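Local coordinates for protein dTDP-4-dehydrorhamnose reductase (Bacillus anthracis, PDB 3SC6) that reduces or, in reverse, oxidises a dTDP-linked deoxysugar with NADP(H), the dTDP-4-dehydrorhamnose reductase step of the rhamnose biosynthetic pathway, at residues E176-V181 with V235-V240; K166-L171 with K225-Y230; Y118-N123 with T209-N214. All blocks are in the same frame, centred on the assembly; numbering follows the deposited sequence.

Overall arrangement
Two of the three contacts belong to one small layered unit, and the third stands apart. In interaction 1 two strands pair in parallel; the helices of interaction 2 lie just ahead of those strands in the chain and pack against one face of them. The centres of the two contacts are 11 Å apart, and V237 CG2 touches F228 CE2 at 3.7 Å. Interaction 3, a loop against the strand 208-211, touches neither: its nearest atoms are about 17 Å from interaction 1 and about 11 Å from interaction 2. Bound NADP is about 11 Å from the H211 side chain and about 13 Å from that of I227, in direct contact with neither.

Interaction 1: residues E176-V181 with V235-V240; sequences EEISVV and VNVLPV
The carboxylate of E177 and the amide of N236 cross at a slant on one face of a two-stranded parallel sheet, their planes 27° apart. They meet through their stems, E177 CG being 3.8 Å from N236 CB, with no hydrogen bond between the polar ends; E177 OE1 rests against L238 CD1 at 3.6 Å. S179 and L238 complete this exposed face. On the other face V180 CG2 lies 4.1 Å from V237 CG1, and this row settles on helices 164-172 and 220-231. With CG1 anti to the backbone N (chi1 -174°), I178 sends its longer branch away from the neighbouring strand and toward M168 and L171. The pair is separate from the main Rossmann sheet, about 26 Å from the chain centre to the centre of the contact, consistent with the substrate-binding part of the family fold. Three sound backbone bonds hold the middle of the ladder: I178 N to N236 O at 2.9 Å, L238 N to I178 O, and V180 N to L238 O. The terminal bonds, donated by N236 and V240, are weak. The bonding amides of strand 236-240 are thus those of N236, L238 and V240, which implies that P239, lacking an N-H, costs the ladder none of its bonds.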
loop_
_atom_site.group_PDB
_atom_site.type_symbol
_atom_site.label_atom_id
_atom_site.label_comp_id
_atom_site.label_asym_id
_atom_site.label_seq_id
_atom_site.Cartn_x
_atom_site.Cartn_y
_atom_site.Cartn_z
ATOM N N GLU A 176 12.464 26.558 -11.104
ATOM C CA GLU A 176 13.557 27.213 -10.427
ATOM C C GLU A 176 13.214 27.083 -8.938
ATOM O O GLU A 176 14.096 27.063 -8.080
ATOM C CB GLU A 176 13.650 28.672 -10.890
ATOM C CG GLU A 176 14.801 29.471 -10.299
ATOM C CD GLU A 176 14.875 30.889 -10.851
ATOM O OE1 GLU A 176 15.802 31.626 -10.469
ATOM O OE2 GLU A 176 14.021 31.263 -11.677
ATOM N N GLU A 177 11.911 26.991 -8.657
ATOM C CA GLU A 177 11.368 26.841 -7.304
ATOM C C GLU A 177 10.079 26.038 -7.411
ATOM O O GLU A 177 9.379 26.122 -8.419
ATOM C CB GLU A 177 11.055 28.183 -6.638
ATOM C CG GLU A 177 12.243 29.098 -6.416
ATOM C CD GLU A 177 11.857 30.383 -5.698
ATOM O OE1 GLU A 177 10.654 30.578 -5.413
ATOM O OE2 GLU A 177 12.762 31.197 -5.417
ATOM N N ILE A 178 9.761 25.269 -6.373
ATOM C CA ILE A 178 8.542 24.458 -6.372
ATOM C C ILE A 178 8.007 24.305 -4.947
ATOM O O ILE A 178 8.735 23.917 -4.038
ATOM C CB ILE A 178 8.790 23.084 -7.032
ATOM C CG1 ILE A 178 7.483 22.297 -7.157
ATOM C CG2 ILE A 178 9.850 22.301 -6.262
ATOM C CD1 ILE A 178 7.648 20.954 -7.837
ATOM N N SER A 179 6.728 24.615 -4.762
ATOM C CA SER A 179 6.098 24.524 -3.447
ATOM C C SER A 179 5.464 23.160 -3.165
ATOM O O SER A 179 4.697 22.633 -3.974
ATOM C CB SER A 179 5.068 25.644 -3.282
ATOM O OG SER A 179 4.071 25.574 -4.281
ATOM N N VAL A 180 5.790 22.611 -1.995
ATOM C CA VAL A 180 5.290 21.312 -1.548
ATOM C C VAL A 180 4.762 21.389 -0.115
ATOM O O VAL A 180 5.344 22.067 0.731
ATOM C CB VAL A 180 6.416 20.264 -1.570
ATOM C CG1 VAL A 180 5.924 18.940 -1.006
ATOM C CG2 VAL A 180 6.963 20.098 -2.981
ATOM N N VAL A 181 3.670 20.683 0.160
ATOM C CA VAL A 181 3.078 20.678 1.497
ATOM C C VAL A 181 4.134 20.293 2.544
ATOM O O VAL A 181 4.955 19.405 2.304
ATOM C CB VAL A 181 1.882 19.702 1.576
ATOM C CG1 VAL A 181 1.331 19.643 2.987
ATOM C CG2 VAL A 181 0.793 20.116 0.595
ATOM N N VAL A 235 17.282 22.938 -7.079
ATOM C CA VAL A 235 15.951 23.531 -7.110
ATOM C C VAL A 235 15.490 23.827 -5.687
ATOM O O VAL A 235 15.787 23.072 -4.765
ATOM C CB VAL A 235 14.935 22.583 -7.772
ATOM C CG1 VAL A 235 13.537 23.180 -7.723
ATOM C CG2 VAL A 235 15.347 22.278 -9.210
ATOM N N ASN A 236 14.765 24.926 -5.511
ATOM C CA ASN A 236 14.269 25.314 -4.194
ATOM C C ASN A 236 12.893 24.739 -3.923
ATOM O O ASN A 236 12.123 24.491 -4.849
ATOM C CB ASN A 236 14.194 26.833 -4.082
ATOM C CG ASN A 236 15.534 27.498 -4.281
ATOM O OD1 ASN A 236 16.554 26.826 -4.436
ATOM N ND2 ASN A 236 15.540 28.826 -4.274
ATOM N N VAL A 237 12.587 24.537 -2.646
ATOM C CA VAL A 237 11.298 23.996 -2.241
ATOM C C VAL A 237 10.671 24.935 -1.213
ATOM O O VAL A 237 11.278 25.232 -0.184
ATOM C CB VAL A 237 11.436 22.585 -1.649
ATOM C CG1 VAL A 237 10.079 22.067 -1.206
ATOM C CG2 VAL A 237 12.060 21.644 -2.668
ATOM N N LEU A 238 9.458 25.404 -1.500
ATOM C CA LEU A 238 8.750 26.316 -0.605
ATOM C C LEU A 238 7.705 25.572 0.224
ATOM O O LEU A 238 6.826 24.924 -0.333
ATOM C CB LEU A 238 8.076 27.425 -1.419
ATOM C CG LEU A 238 9.005 28.286 -2.287
ATOM C CD1 LEU A 238 8.204 29.287 -3.105
ATOM C CD2 LEU A 238 10.050 28.998 -1.439
ATOM N N PRO A 239 7.789 25.677 1.561
ATOM C CA PRO A 239 6.836 24.999 2.434
ATOM C C PRO A 239 5.470 25.674 2.457
ATOM O O PRO A 239 5.379 26.861 2.764
ATOM C CB PRO A 239 7.495 25.106 3.809
ATOM C CG PRO A 239 8.283 26.352 3.748
ATOM C CD PRO A 239 8.750 26.492 2.327
ATOM N N VAL A 240 4.421 24.918 2.142
ATOM C CA VAL A 240 3.059 25.454 2.132
ATOM C C VAL A 240 2.135 24.625 3.023
ATOM O O VAL A 240 2.416 23.462 3.313
ATOM C CB VAL A 240 2.474 25.511 0.705
ATOM C CG1 VAL A 240 3.288 26.455 -0.164
ATOM C CG2 VAL A 240 2.418 24.121 0.090
#

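Interaction 2: residues K166-L171 with K225-Y230; sequences KTMIRL and KKIFSY
M168 brings its CB obliquely to the F228 ring from one side of the plane, 3.7 Å from CE1, at the tight end of a crossing between two helices whose axes approach to 10.0 Å at -65°. The M168 carbonyl comes differently: O lies at the ring edge, in its plane, 3.4 Å from F228 CE1. F228 has its CG anti to the carbonyl carbon (chi1 -58°), which swings the ring from the flank of its helix into the gap. Bends at chi2 and chi3 of M168 bring the sulfur obliquely to the ring, SD being 5.5 Å from the centroid in a Met-aromatic contact. Together the helices form an alpha/beta layer with the strand pair 177-181/236-240. Contacts between the segments are longer at I227, where CD1 is 4.2 Å from M168 CG and CG2 is 4.3 Å from I169 CG1; L277 of helix 273-283 also covers I227. The solvent side lies at the partly exposed I169 and, on helix 220-231, at K225 and S229. No hydrogen bond links the segments, which implies mainly apolar packing, with the edge C-H of F228 probably favourable toward the M168 carbonyl oxygen and the sulfur a minor partner.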
loop_
_atom_site.group_PDB
_atom_site.type_symbol
_atom_site.label_atom_id
_atom_site.label_comp_id
_atom_site.label_asym_id
_atom_site.label_seq_id
_atom_site.Cartn_x
_atom_site.Cartn_y
_atom_site.Cartn_z
ATOM N N LYS A 166 8.510 10.568 -9.093
ATOM C CA LYS A 166 8.630 10.835 -10.531
ATOM C C LYS A 166 8.153 12.249 -10.872
ATOM O O LYS A 166 8.689 12.881 -11.776
ATOM C CB LYS A 166 7.829 9.830 -11.366
ATOM C CG LYS A 166 8.270 8.372 -11.284
ATOM C CD LYS A 166 7.349 7.508 -12.157
ATOM C CE LYS A 166 7.713 6.036 -12.129
ATOM N NZ LYS A 166 9.080 5.791 -12.636
ATOM N N THR A 167 7.138 12.730 -10.157
ATOM C CA THR A 167 6.597 14.070 -10.395
ATOM C C THR A 167 7.624 15.164 -10.090
ATOM O O THR A 167 7.774 16.104 -10.871
ATOM C CB THR A 167 5.299 14.320 -9.589
ATOM O OG1 THR A 167 4.291 13.387 -9.999
ATOM C CG2 THR A 167 4.780 15.725 -9.821
ATOM N N MET A 168 8.333 15.045 -8.968
ATOM C CA MET A 168 9.340 16.045 -8.603
ATOM C C MET A 168 10.463 16.120 -9.639
ATOM O O MET A 168 10.887 17.209 -10.017
ATOM C CB MET A 168 9.940 15.758 -7.222
ATOM C CG MET A 168 8.972 15.800 -6.036
ATOM S SD MET A 168 8.141 17.382 -5.717
ATOM C CE MET A 168 6.599 17.201 -6.608
ATOM N N ILE A 169 10.942 14.967 -10.095
ATOM C CA ILE A 169 12.019 14.924 -11.088
ATOM C C ILE A 169 11.553 15.464 -12.439
ATOM O O ILE A 169 12.338 16.028 -13.199
ATOM C CB ILE A 169 12.557 13.492 -11.283
ATOM C CG1 ILE A 169 13.110 12.945 -9.965
ATOM C CG2 ILE A 169 13.650 13.469 -12.345
ATOM C CD1 ILE A 169 13.654 11.545 -10.076
ATOM N N ARG A 170 10.270 15.290 -12.722
ATOM C CA ARG A 170 9.676 15.747 -13.971
ATOM C C ARG A 170 9.519 17.261 -13.943
ATOM O O ARG A 170 9.918 17.955 -14.880
ATOM C CB ARG A 170 8.311 15.086 -14.141
ATOM C CG ARG A 170 7.564 15.398 -15.433
ATOM C CD ARG A 170 6.228 14.670 -15.417
ATOM N NE ARG A 170 6.424 13.228 -15.252
ATOM C CZ ARG A 170 5.442 12.335 -15.144
ATOM N NH1 ARG A 170 4.169 12.718 -15.179
ATOM N NH2 ARG A 170 5.736 11.048 -14.992
ATOM N N LEU A 171 8.939 17.764 -12.857
ATOM C CA LEU A 171 8.716 19.194 -12.692
ATOM C C LEU A 171 9.997 19.923 -12.292
ATOM O O LEU A 171 10.248 21.041 -12.740
ATOM C CB LEU A 171 7.630 19.437 -11.639
ATOM C CG LEU A 171 6.260 18.817 -11.940
ATOM C CD1 LEU A 171 5.291 19.065 -10.792
ATOM C CD2 LEU A 171 5.685 19.350 -13.246
ATOM N N LYS A 225 12.897 17.756 -0.790
ATOM C CA LYS A 225 14.293 18.207 -0.771
ATOM C C LYS A 225 15.269 17.073 -0.987
ATOM O O LYS A 225 16.149 17.153 -1.844
ATOM C CB LYS A 225 14.680 18.871 0.557
ATOM C CG LYS A 225 14.005 20.177 0.907
ATOM C CD LYS A 225 14.563 20.674 2.247
ATOM C CE LYS A 225 13.992 22.011 2.665
ATOM N NZ LYS A 225 14.311 23.099 1.703
ATOM N N LYS A 226 15.113 16.014 -0.203
ATOM C CA LYS A 226 16.007 14.877 -0.312
ATOM C C LYS A 226 15.904 14.132 -1.655
ATOM O O LYS A 226 16.836 13.425 -2.039
ATOM C CB LYS A 226 15.894 13.975 0.921
ATOM C CG LYS A 226 16.853 12.798 0.911
ATOM C CD LYS A 226 16.911 12.089 2.256
ATOM C CE LYS A 226 17.466 13.023 3.349
ATOM N NZ LYS A 226 17.557 12.360 4.680
ATOM N N ILE A 227 14.792 14.289 -2.369
ATOM C CA ILE A 227 14.658 13.634 -3.666
ATOM C C ILE A 227 15.616 14.350 -4.612
ATOM O O ILE A 227 16.305 13.715 -5.412
ATOM C CB ILE A 227 13.222 13.678 -4.229
ATOM C CG1 ILE A 227 12.287 12.839 -3.358
ATOM C CG2 ILE A 227 13.188 13.098 -5.633
ATOM C CD1 ILE A 227 10.853 12.813 -3.842
ATOM N N PHE A 228 15.672 15.678 -4.497
ATOM C CA PHE A 228 16.555 16.475 -5.342
ATOM C C PHE A 228 17.996 16.313 -4.885
ATOM O O PHE A 228 18.921 16.498 -5.669
ATOM C CB PHE A 228 16.173 17.958 -5.337
ATOM C CG PHE A 228 14.767 18.222 -5.792
ATOM C CD1 PHE A 228 14.294 17.668 -6.963
ATOM C CD2 PHE A 228 13.945 19.079 -5.086
ATOM C CE1 PHE A 228 13.004 17.909 -7.392
ATOM C CE2 PHE A 228 12.657 19.337 -5.517
ATOM C CZ PHE A 228 12.187 18.750 -6.674
ATOM N N SER A 229 18.181 15.980 -3.611
ATOM C CA SER A 229 19.514 15.786 -3.065
ATOM C C SER A 229 20.165 14.610 -3.792
ATOM O O SER A 229 21.287 14.730 -4.284
ATOM C CB SER A 229 19.454 15.524 -1.560
ATOM O OG SER A 229 20.753 15.341 -1.024
ATOM N N TYR A 230 19.461 13.476 -3.860
ATOM C CA TYR A 230 19.997 12.297 -4.551
ATOM C C TYR A 230 19.958 12.485 -6.061
ATOM O O TYR A 230 20.811 11.961 -6.776
ATOM C CB TYR A 230 19.272 10.999 -4.175
ATOM C CG TYR A 230 19.433 10.566 -2.734
ATOM C CD1 TYR A 230 20.585 9.908 -2.318
ATOM C CD2 TYR A 230 18.410 10.731 -1.812
ATOM C CE1 TYR A 230 20.739 9.488 -1.012
ATOM C CE2 TYR A 230 18.554 10.304 -0.502
ATOM C CZ TYR A 230 19.719 9.685 -0.108
ATOM O OH TYR A 230 19.861 9.260 1.192
#

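Interaction 3: residues Y118-N123 with T209-N214; sequences YDEFHN and TYHVSN
E120 OE2 has three donors, one strong and two weak. A water donates to it at 2.6 Å, the backbone N of H211 reaches it in a weak bond of 3.4 Å, and M261 N, at the start of helix 260-264, adds another weak bond. The same water donates to H211 O at 2.9 Å, tying the carboxylate to both ends of the H211 backbone. Further back along the chain, at CG and CD, the side chain lies over the imidazole of H211: E120 CG sits 3.9 Å from the ring centroid and only 7° off its normal, a CH-pi contact, and the carboxylate plane is stacked within 14° of the ring. A bend at chi2 (68°) folds the carboxylate back over the ring instead of letting it run on past. H211 belongs to strand 208-211, which pairs in parallel with strand 148-157 in the main sheet of the Rossmann fold; Y210 bonds through its backbone to I150 and R152 there. The glutamate comes from the loop between strand 100-106 and helix 129-144, as the second residue of a type I turn from D119 to H122. D119 OD2 accepts weak bonds from F121 N and H122 N inside that turn, the first of them, though weak, fitting an Asx turn. At the edge of the H211 ring, in its plane, Y118 O lies 3.3 Å from CE1. NE2 is hydrogen-bonded to R152 NH1, and the F257 ring also meets the imidazole, which is thus fixed by neighbours at its rim as well as over its face. Closer to the start of the strand, E120 CG also leans on T209 O at 3.2 Å, while T209 OG1 turns to K142 NZ.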
loop_
_atom_site.group_PDB
_atom_site.type_symbol
_atom_site.label_atom_id
_atom_site.label_comp_id
_atom_site.label_asym_id
_atom_site.label_seq_id
_atom_site.Cartn_x
_atom_site.Cartn_y
_atom_site.Cartn_z
ATOM N N TYR A 118 0.491 4.550 15.695
ATOM C CA TYR A 118 -0.399 3.556 16.273
ATOM C C TYR A 118 0.152 2.154 16.056
ATOM O O TYR A 118 0.844 1.904 15.066
ATOM C CB TYR A 118 -1.761 3.639 15.582
ATOM C CG TYR A 118 -2.431 4.991 15.673
ATOM C CD1 TYR A 118 -3.311 5.285 16.710
ATOM C CD2 TYR A 118 -2.187 5.973 14.718
ATOM C CE1 TYR A 118 -3.931 6.524 16.796
ATOM C CE2 TYR A 118 -2.799 7.215 14.795
ATOM C CZ TYR A 118 -3.671 7.483 15.838
ATOM O OH TYR A 118 -4.284 8.712 15.921
ATOM N N ASP A 119 -0.142 1.242 16.984
ATOM C CA ASP A 119 0.325 -0.135 16.843
ATOM C C ASP A 119 -0.833 -0.905 16.214
ATOM O O ASP A 119 -1.924 -0.356 16.026
ATOM C CB ASP A 119 0.779 -0.777 18.167
ATOM C CG ASP A 119 -0.345 -0.952 19.170
ATOM O OD1 ASP A 119 -0.064 -1.471 20.268
ATOM O OD2 ASP A 119 -1.503 -0.598 18.869
ATOM N N GLU A 120 -0.611 -2.177 15.916
ATOM C CA GLU A 120 -1.639 -2.992 15.292
ATOM C C GLU A 120 -2.836 -3.296 16.192
ATOM O O GLU A 120 -3.870 -3.748 15.701
ATOM C CB GLU A 120 -1.050 -4.313 14.785
ATOM C CG GLU A 120 0.110 -4.215 13.771
ATOM C CD GLU A 120 1.413 -3.641 14.341
ATOM O OE1 GLU A 120 1.451 -3.245 15.524
ATOM O OE2 GLU A 120 2.411 -3.608 13.595
ATOM N N PHE A 121 -2.722 -3.029 17.490
ATOM C CA PHE A 121 -3.822 -3.315 18.409
ATOM C C PHE A 121 -4.816 -2.187 18.696
ATOM O O PHE A 121 -5.894 -2.450 19.235
ATOM C CB PHE A 121 -3.268 -3.859 19.720
ATOM C CG PHE A 121 -2.410 -5.064 19.535
ATOM C CD1 PHE A 121 -2.981 -6.318 19.382
ATOM C CD2 PHE A 121 -1.027 -4.948 19.520
ATOM C CE1 PHE A 121 -2.188 -7.433 19.197
ATOM C CE2 PHE A 121 -0.231 -6.057 19.343
ATOM C CZ PHE A 121 -0.808 -7.304 19.183
ATOM N N HIS A 122 -4.465 -0.942 18.371
ATOM C CA HIS A 122 -5.389 0.168 18.618
ATOM C C HIS A 122 -6.586 0.099 17.677
ATOM O O HIS A 122 -6.446 -0.227 16.497
ATOM C CB HIS A 122 -4.712 1.544 18.519
ATOM C CG HIS A 122 -3.711 1.814 19.602
ATOM N ND1 HIS A 122 -2.404 2.170 19.345
ATOM C CD2 HIS A 122 -3.832 1.775 20.951
ATOM C CE1 HIS A 122 -1.764 2.342 20.490
ATOM N NE2 HIS A 122 -2.608 2.106 21.479
ATOM N N ASN A 123 -7.762 0.395 18.221
ATOM C CA ASN A 123 -9.002 0.374 17.450
ATOM C C ASN A 123 -8.960 1.457 16.395
ATOM O O ASN A 123 -8.765 2.628 16.711
ATOM C CB ASN A 123 -10.222 0.594 18.347
ATOM C CG ASN A 123 -10.390 -0.496 19.389
ATOM O OD1 ASN A 123 -9.676 -1.498 19.378
ATOM N ND2 ASN A 123 -11.354 -0.312 20.287
ATOM N N THR A 209 -2.411 -8.835 11.684
ATOM C CA THR A 209 -2.340 -7.507 11.100
ATOM C C THR A 209 -0.922 -6.979 11.296
ATOM O O THR A 209 -0.392 -7.042 12.396
ATOM C CB THR A 209 -3.343 -6.548 11.780
ATOM O OG1 THR A 209 -4.670 -7.083 11.683
ATOM C CG2 THR A 209 -3.299 -5.186 11.137
ATOM N N TYR A 210 -0.323 -6.454 10.228
ATOM C CA TYR A 210 1.041 -5.918 10.265
ATOM C C TYR A 210 1.232 -4.562 9.609
ATOM O O TYR A 210 0.701 -4.312 8.523
ATOM C CB TYR A 210 1.972 -6.854 9.502
ATOM C CG TYR A 210 2.190 -8.217 10.093
ATOM C CD1 TYR A 210 3.319 -8.478 10.857
ATOM C CD2 TYR A 210 1.285 -9.245 9.880
ATOM C CE1 TYR A 210 3.548 -9.720 11.385
ATOM C CE2 TYR A 210 1.499 -10.502 10.416
ATOM C CZ TYR A 210 2.639 -10.731 11.173
ATOM O OH TYR A 210 2.876 -11.968 11.717
ATOM N N HIS A 211 1.999 -3.686 10.260
ATOM C CA HIS A 211 2.267 -2.380 9.685
ATOM C C HIS A 211 3.628 -2.464 9.013
ATOM O O HIS A 211 4.641 -2.654 9.684
ATOM C CB HIS A 211 2.275 -1.228 10.691
ATOM C CG HIS A 211 0.969 -0.997 11.375
ATOM N ND1 HIS A 211 0.861 -0.337 12.575
ATOM C CD2 HIS A 211 -0.279 -1.420 11.066
ATOM C CE1 HIS A 211 -0.410 -0.295 12.935
ATOM N NE2 HIS A 211 -1.119 -0.957 12.046
ATOM N N VAL A 212 3.647 -2.331 7.691
ATOM C CA VAL A 212 4.890 -2.393 6.934
ATOM C C VAL A 212 5.120 -1.083 6.197
ATOM O O VAL A 212 4.359 -0.718 5.295
ATOM C CB VAL A 212 4.871 -3.539 5.917
ATOM C CG1 VAL A 212 6.180 -3.571 5.137
ATOM C CG2 VAL A 212 4.636 -4.864 6.627
ATOM N N SER A 213 6.175 -0.381 6.595
ATOM C CA SER A 213 6.542 0.894 6.004
ATOM C C SER A 213 7.996 1.118 6.302
ATOM O O SER A 213 8.561 0.439 7.153
ATOM C CB SER A 213 5.755 2.034 6.648
ATOM O OG SER A 213 4.363 1.857 6.491
ATOM N N ASN A 214 8.615 2.063 5.608
ATOM C CA ASN A 214 10.010 2.350 5.859
ATOM C C ASN A 214 10.103 3.108 7.175
ATOM O O ASN A 214 9.172 3.817 7.563
ATOM C CB ASN A 214 10.640 3.134 4.709
ATOM C CG ASN A 214 10.689 2.342 3.412
ATOM O OD1 ASN A 214 10.954 2.892 2.349
ATOM N ND2 ASN A 214 10.421 1.049 3.498
HETATM O O HOH W 1 4.553 -4.152 12.157
#